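Local structure of NAD-dependent aldehyde dehydrogenase (Sinorhizobium meliloti, 3U4J) at residues L130-L141 and E479-E487. The protein probably oxidises aldehydes to carboxylic acids with NAD or NADP as acceptor, as a tetrameric member of the aldehyde dehydrogenase family. Residues are numbered along the deposited sequence; the frame is centred on the assembly and turned at random.
Sequences LWSYAAGQARAL and ELGRYGFDE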
ATOM      1  N   LEU A 130       0.502  22.613   0.568  1.00  6.86           N
ATOM      2  CA  LEU A 130       1.439  21.634   0.034  1.00  7.24           C
ATOM      3  C   LEU A 130       2.483  21.251   1.059  1.00  7.26           C
ATOM      4  O   LEU A 130       2.768  20.062   1.231  1.00  6.68           O
ATOM      5  CB  LEU A 130       2.129  22.142  -1.221  1.00  6.88           C
ATOM      6  CG  LEU A 130       1.278  22.208  -2.503  1.00  7.89           C
ATOM      7  CD1 LEU A 130       2.014  23.120  -3.512  1.00  5.80           C
ATOM      8  CD2 LEU A 130       1.037  20.832  -3.101  1.00  5.28           C
ATOM      9  N   TRP A 131       3.039  22.258   1.722  1.00  6.83           N
ATOM     10  CA  TRP A 131       4.067  22.022   2.732  1.00  7.39           C
ATOM     11  C   TRP A 131       3.420  21.229   3.874  1.00  8.01           C
ATOM     12  O   TRP A 131       4.028  20.293   4.369  1.00  8.86           O
ATOM     13  CB  TRP A 131       4.686  23.348   3.243  1.00  6.77           C
ATOM     14  CG  TRP A 131       5.823  23.823   2.383  1.00  7.17           C
ATOM     15  CD1 TRP A 131       5.723  24.536   1.194  1.00  7.61           C
ATOM     16  CD2 TRP A 131       7.218  23.600   2.601  1.00  6.51           C
ATOM     17  NE1 TRP A 131       6.985  24.761   0.668  1.00  5.37           N
ATOM     18  CE2 TRP A 131       7.917  24.211   1.523  1.00  7.29           C
ATOM     19  CE3 TRP A 131       7.960  22.939   3.609  1.00  6.18           C
ATOM     20  CZ2 TRP A 131       9.309  24.183   1.426  1.00  7.32           C
ATOM     21  CZ3 TRP A 131       9.355  22.914   3.508  1.00  6.71           C
ATOM     22  CH2 TRP A 131      10.015  23.523   2.419  1.00  6.08           C
ATOM     23  N   SER A 132       2.182  21.564   4.268  1.00  8.29           N
ATOM     24  CA  SER A 132       1.539  20.826   5.367  1.00  8.70           C
ATOM     25  C   SER A 132       1.246  19.383   5.018  1.00  7.66           C
ATOM     26  O   SER A 132       1.471  18.501   5.830  1.00  6.97           O
ATOM     27  CB  SER A 132       0.230  21.476   5.832  1.00  9.46           C
ATOM     28  OG  SER A 132       0.479  22.814   6.206  1.00 15.49           O
ATOM     29  N   TYR A 133       0.698  19.154   3.834  1.00  7.13           N
ATOM     30  CA  TYR A 133       0.434  17.793   3.369  1.00  6.58           C
ATOM     31  C   TYR A 133       1.712  16.946   3.391  1.00  6.98           C
ATOM     32  O   TYR A 133       1.715  15.796   3.864  1.00  5.72           O
ATOM     33  CB  TYR A 133      -0.171  17.781   1.945  1.00  6.14           C
ATOM     34  CG  TYR A 133      -0.263  16.353   1.427  1.00  7.42           C
ATOM     35  CD1 TYR A 133      -1.410  15.574   1.625  1.00  6.37           C
ATOM     36  CD2 TYR A 133       0.819  15.767   0.765  1.00  7.83           C
ATOM     37  CE1 TYR A 133      -1.449  14.248   1.167  1.00  7.60           C
ATOM     38  CE2 TYR A 133       0.781  14.441   0.325  1.00  4.76           C
ATOM     39  CZ  TYR A 133      -0.344  13.702   0.533  1.00  6.28           C
ATOM     40  OH  TYR A 133      -0.343  12.396   0.102  1.00  7.36           O
ATOM     41  N   ALA A 134       2.794  17.501   2.839  1.00  6.91           N
ATOM     42  CA  ALA A 134       4.069  16.756   2.717  1.00  6.51           C
ATOM     43  C   ALA A 134       4.665  16.494   4.083  1.00  6.50           C
ATOM     44  O   ALA A 134       5.172  15.402   4.360  1.00  6.70           O
ATOM     45  CB  ALA A 134       5.058  17.560   1.841  1.00  6.86           C
ATOM     46  N   ALA A 135       4.574  17.493   4.962  1.00  6.69           N
ATOM     47  CA  ALA A 135       5.061  17.318   6.344  1.00  7.52           C
ATOM     48  C   ALA A 135       4.319  16.184   7.032  1.00  8.61           C
ATOM     49  O   ALA A 135       4.919  15.401   7.760  1.00  9.95           O
ATOM     50  CB  ALA A 135       4.908  18.619   7.145  1.00  6.46           C
ATOM     51  N   GLY A 136       3.009  16.108   6.828  1.00  8.51           N
ATOM     52  CA  GLY A 136       2.198  15.023   7.435  1.00  9.60           C
ATOM     53  C   GLY A 136       2.660  13.657   6.951  1.00 10.33           C
ATOM     54  O   GLY A 136       2.836  12.734   7.754  1.00 11.91           O
ATOM     55  N   GLN A 137       2.878  13.529   5.637  1.00  9.10           N
ATOM     56  CA  GLN A 137       3.244  12.249   5.032  1.00  9.33           C
ATOM     57  C   GLN A 137       4.687  11.838   5.275  1.00  9.04           C
ATOM     58  O   GLN A 137       4.968  10.641   5.323  1.00  9.59           O
ATOM     59  CB  GLN A 137       2.953  12.257   3.516  1.00  9.91           C
ATOM     60  CG  GLN A 137       1.439  12.218   3.174  1.00 12.90           C
ATOM     61  CD  GLN A 137       0.754  11.050   3.879  1.00 19.19           C
ATOM     62  OE1 GLN A 137       1.009   9.896   3.559  1.00 16.84           O
ATOM     63  NE2 GLN A 137      -0.088  11.350   4.872  1.00 20.83           N
ATOM     64  N   ALA A 138       5.577  12.819   5.424  1.00  8.73           N
ATOM     65  CA  ALA A 138       7.010  12.579   5.555  1.00 10.14           C
ATOM     66  C   ALA A 138       7.333  11.636   6.707  1.00 10.81           C
ATOM     67  O   ALA A 138       8.235  10.817   6.588  1.00 10.73           O
ATOM     68  CB  ALA A 138       7.810  13.915   5.711  1.00 10.16           C
ATOM     69  N   ARG A 139       6.584  11.723   7.801  1.00 10.27           N
ATOM     70  CA  ARG A 139       6.888  10.862   8.952  1.00 11.37           C
ATOM     71  C   ARG A 139       6.360   9.417   8.829  1.00 11.13           C
ATOM     72  O   ARG A 139       6.790   8.525   9.562  1.00 10.76           O
ATOM     73  CB  ARG A 139       6.450  11.539  10.255  1.00 10.73           C
ATOM     74  CG  ARG A 139       4.949  11.648  10.467  1.00 12.70           C
ATOM     75  CD  ARG A 139       4.706  12.409  11.759  1.00 11.15           C
ATOM     76  NE  ARG A 139       5.115  11.632  12.921  1.00 11.00           N
ATOM     77  CZ  ARG A 139       4.903  12.024  14.170  1.00 10.62           C
ATOM     78  NH1 ARG A 139       4.322  13.202  14.396  1.00  9.39           N
ATOM     79  NH2 ARG A 139       5.262  11.250  15.186  1.00  9.26           N
ATOM     80  N   ALA A 140       5.475   9.179   7.873  1.00  9.90           N
ATOM     81  CA  ALA A 140       4.865   7.850   7.744  1.00 10.63           C
ATOM     82  C   ALA A 140       5.405   7.009   6.572  1.00 10.41           C
ATOM     83  O   ALA A 140       4.837   5.972   6.248  1.00 10.15           O
ATOM     84  CB  ALA A 140       3.363   7.988   7.631  1.00 10.15           C
ATOM     85  N   LEU A 141       6.470   7.472   5.926  1.00  9.76           N
ATOM     86  CA  LEU A 141       7.015   6.794   4.767  1.00 10.39           C
ATOM     87  C   LEU A 141       7.545   5.433   5.172  1.00 10.60           C
ATOM     88  O   LEU A 141       8.221   5.295   6.193  1.00 11.80           O
ATOM     89  CB  LEU A 141       8.110   7.622   4.109  1.00 10.06           C
ATOM     90  CG  LEU A 141       7.650   8.996   3.590  1.00 11.88           C
ATOM     91  CD1 LEU A 141       8.844   9.742   3.005  1.00 11.47           C
ATOM     92  CD2 LEU A 141       6.550   8.822   2.570  1.00 12.25           C
ATOM     93  N   GLU A 479       4.942  13.469  -9.249  1.00 10.11           N
ATOM     94  CA  GLU A 479       5.129  14.330  -8.096  1.00  9.67           C
ATOM     95  C   GLU A 479       3.853  14.303  -7.254  1.00  8.94           C
ATOM     96  O   GLU A 479       2.812  13.810  -7.719  1.00  8.15           O
ATOM     97  CB  GLU A 479       5.440  15.764  -8.551  1.00  9.80           C
ATOM     98  CG  GLU A 479       6.584  15.900  -9.589  1.00 12.42           C
ATOM     99  CD  GLU A 479       7.959  15.499  -9.036  1.00 16.58           C
ATOM    100  OE1 GLU A 479       8.248  15.763  -7.831  1.00 14.58           O
ATOM    101  OE2 GLU A 479       8.742  14.912  -9.818  1.00 17.86           O
ATOM    102  N   LEU A 480       3.954  14.824  -6.030  1.00  8.32           N
ATOM    103  CA  LEU A 480       2.824  15.072  -5.146  1.00  8.63           C
ATOM    104  C   LEU A 480       2.245  13.775  -4.583  1.00  8.58           C
ATOM    105  O   LEU A 480       2.722  12.691  -4.903  1.00  7.19           O
ATOM    106  CB  LEU A 480       1.713  15.897  -5.828  1.00  8.76           C
ATOM    107  CG  LEU A 480       1.907  17.375  -6.142  1.00 11.98           C
ATOM    108  CD1 LEU A 480       0.537  18.153  -6.180  1.00  9.68           C
ATOM    109  CD2 LEU A 480       2.902  18.069  -5.286  1.00  8.33           C
ATOM    110  N   GLY A 481       1.231  13.911  -3.737  1.00  8.78           N
ATOM    111  CA  GLY A 481       0.661  12.763  -3.020  1.00  9.56           C
ATOM    112  C   GLY A 481       1.738  11.922  -2.348  1.00 10.22           C
ATOM    113  O   GLY A 481       2.714  12.463  -1.839  1.00  9.24           O
ATOM    114  N   ARG A 482       1.555  10.602  -2.381  1.00 10.18           N
ATOM    115  CA  ARG A 482       2.563   9.645  -1.928  1.00 11.41           C
ATOM    116  C   ARG A 482       3.599   9.403  -3.022  1.00 10.95           C
ATOM    117  O   ARG A 482       4.681   8.932  -2.742  1.00 10.19           O
ATOM    118  CB  ARG A 482       1.915   8.307  -1.555  1.00 11.96           C
ATOM    119  CG  ARG A 482       0.945   8.469  -0.409  1.00 17.11           C
ATOM    120  CD  ARG A 482       0.638   7.186   0.337  1.00 23.09           C
ATOM    121  NE  ARG A 482       0.210   7.536   1.702  1.00 28.94           N
ATOM    122  CZ  ARG A 482      -0.889   7.079   2.312  1.00 32.33           C
ATOM    123  NH1 ARG A 482      -1.703   6.212   1.708  1.00 32.97           N
ATOM    124  NH2 ARG A 482      -1.162   7.471   3.556  1.00 31.86           N
ATOM    125  N   TYR A 483       3.254   9.718  -4.270  1.00  9.75           N
ATOM    126  CA  TYR A 483       4.137   9.385  -5.390  1.00 10.05           C
ATOM    127  C   TYR A 483       5.434  10.183  -5.369  1.00  9.85           C
ATOM    128  O   TYR A 483       6.512   9.632  -5.687  1.00  9.38           O
ATOM    129  CB  TYR A 483       3.416   9.576  -6.740  1.00  9.03           C
ATOM    130  CG  TYR A 483       2.400   8.455  -7.011  1.00 12.15           C
ATOM    131  CD1 TYR A 483       2.665   7.461  -7.959  1.00 11.03           C
ATOM    132  CD2 TYR A 483       1.190   8.390  -6.305  1.00 12.12           C
ATOM    133  CE1 TYR A 483       1.753   6.420  -8.180  1.00 13.88           C
ATOM    134  CE2 TYR A 483       0.256   7.362  -6.542  1.00 11.02           C
ATOM    135  CZ  TYR A 483       0.541   6.392  -7.474  1.00 12.08           C
ATOM    136  OH  TYR A 483      -0.366   5.368  -7.704  1.00 10.45           O
ATOM    137  N   GLY A 484       5.339  11.468  -4.994  1.00  8.40           N
ATOM    138  CA  GLY A 484       6.526  12.312  -5.019  1.00  9.12           C
ATOM    139  C   GLY A 484       7.589  11.790  -4.065  1.00  9.33           C
ATOM    140  O   GLY A 484       8.789  11.935  -4.329  1.00  9.55           O
ATOM    141  N   PHE A 485       7.187  11.151  -2.965  1.00  8.88           N
ATOM    142  CA  PHE A 485       8.217  10.640  -2.047  1.00 10.27           C
ATOM    143  C   PHE A 485       9.023   9.519  -2.675  1.00 11.14           C
ATOM    144  O   PHE A 485      10.221   9.392  -2.398  1.00 12.51           O
ATOM    145  CB  PHE A 485       7.648  10.223  -0.702  1.00 10.29           C
ATOM    146  CG  PHE A 485       6.992  11.359   0.037  1.00 10.76           C
ATOM    147  CD1 PHE A 485       7.758  12.345   0.643  1.00 10.84           C
ATOM    148  CD2 PHE A 485       5.604  11.448   0.103  1.00  9.69           C
ATOM    149  CE1 PHE A 485       7.153  13.395   1.315  1.00 11.21           C
ATOM    150  CE2 PHE A 485       4.994  12.497   0.770  1.00 10.14           C
ATOM    151  CZ  PHE A 485       5.770  13.474   1.375  1.00 10.87           C
ATOM    152  N   ASP A 486       8.379   8.726  -3.527  1.00 11.99           N
ATOM    153  CA  ASP A 486       9.062   7.653  -4.236  1.00 12.92           C
ATOM    154  C   ASP A 486      10.045   8.238  -5.258  1.00 13.14           C
ATOM    155  O   ASP A 486      11.123   7.677  -5.469  1.00 13.40           O
ATOM    156  CB  ASP A 486       8.057   6.697  -4.899  1.00 13.37           C
ATOM    157  CG  ASP A 486       7.223   5.900  -3.874  1.00 14.93           C
ATOM    158  OD1 ASP A 486       7.442   6.042  -2.650  1.00 14.79           O
ATOM    159  OD2 ASP A 486       6.328   5.148  -4.301  1.00 17.59           O
ATOM    160  N   GLU A 487       9.688   9.371  -5.875  1.00 13.78           N
ATOM    161  CA  GLU A 487      10.597  10.082  -6.789  1.00 13.87           C
ATOM    162  C   GLU A 487      11.930  10.485  -6.160  1.00 12.88           C
ATOM    163  O   GLU A 487      12.951  10.529  -6.863  1.00 12.59           O
ATOM    164  CB  GLU A 487       9.956  11.355  -7.346  1.00 15.30           C
ATOM    165  CG  GLU A 487       8.932  11.117  -8.414  1.00 21.52           C
ATOM    166  CD  GLU A 487       9.461  10.316  -9.610  1.00 24.85           C
ATOM    167  OE1 GLU A 487      10.455  10.753 -10.222  1.00 28.18           O
ATOM    168  OE2 GLU A 487       8.858   9.266  -9.922  1.00 26.58           O
TER
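The F485 ring reaches in toward helix 117-138 with its CZ end leading. A134 CA lies at the ring edge, in plane, and CZ comes within 3.6 Å of A134 O, which already accepts the helical bond from A138 N. Q137 CB meets CE2 obliquely at 3.4 Å, while the L141 and F485 side chains cross at about a right angle, L141 CD2 standing 3.6 Å from F485 CG, oblique to the ring. F485 points toward the helix, and W184 of helix 174-187 meets its ring as well. The Y133 ring has G481 O at its edge, in plane, 3.5 Å from CE2, and its OH lies against the G481 backbone. G481 adopts positive phi, which favours glycine. Farther along, L130 CD2 touches L480 CD2 at 4.0 Å. In this aldehyde dehydrogenase fold, the contact packs the end of the long helix 117-138 against the turn and short helix 483-487 that precede strand 489-497, the axes of 130-138 and 483-487 crossing at -70°. Toward the second subunit, the guanidinium of R482 grips Q137 side-on: NE (3.1 Å) and NH2 (3.3 Å) both donate to OE1, which lies in the guanidinium plane, whereas both nitrogens approach from one face of the amide, the planes being 49° apart. A bend at chi2 (-53°) turns the Q137 amide to this meeting. A leucine in place of R482 would probably cost Q137 OE1 both bonds from its own chain, let its amide turn more freely, and remove the R482 NH1 salt bridge to E142 of the second subunit.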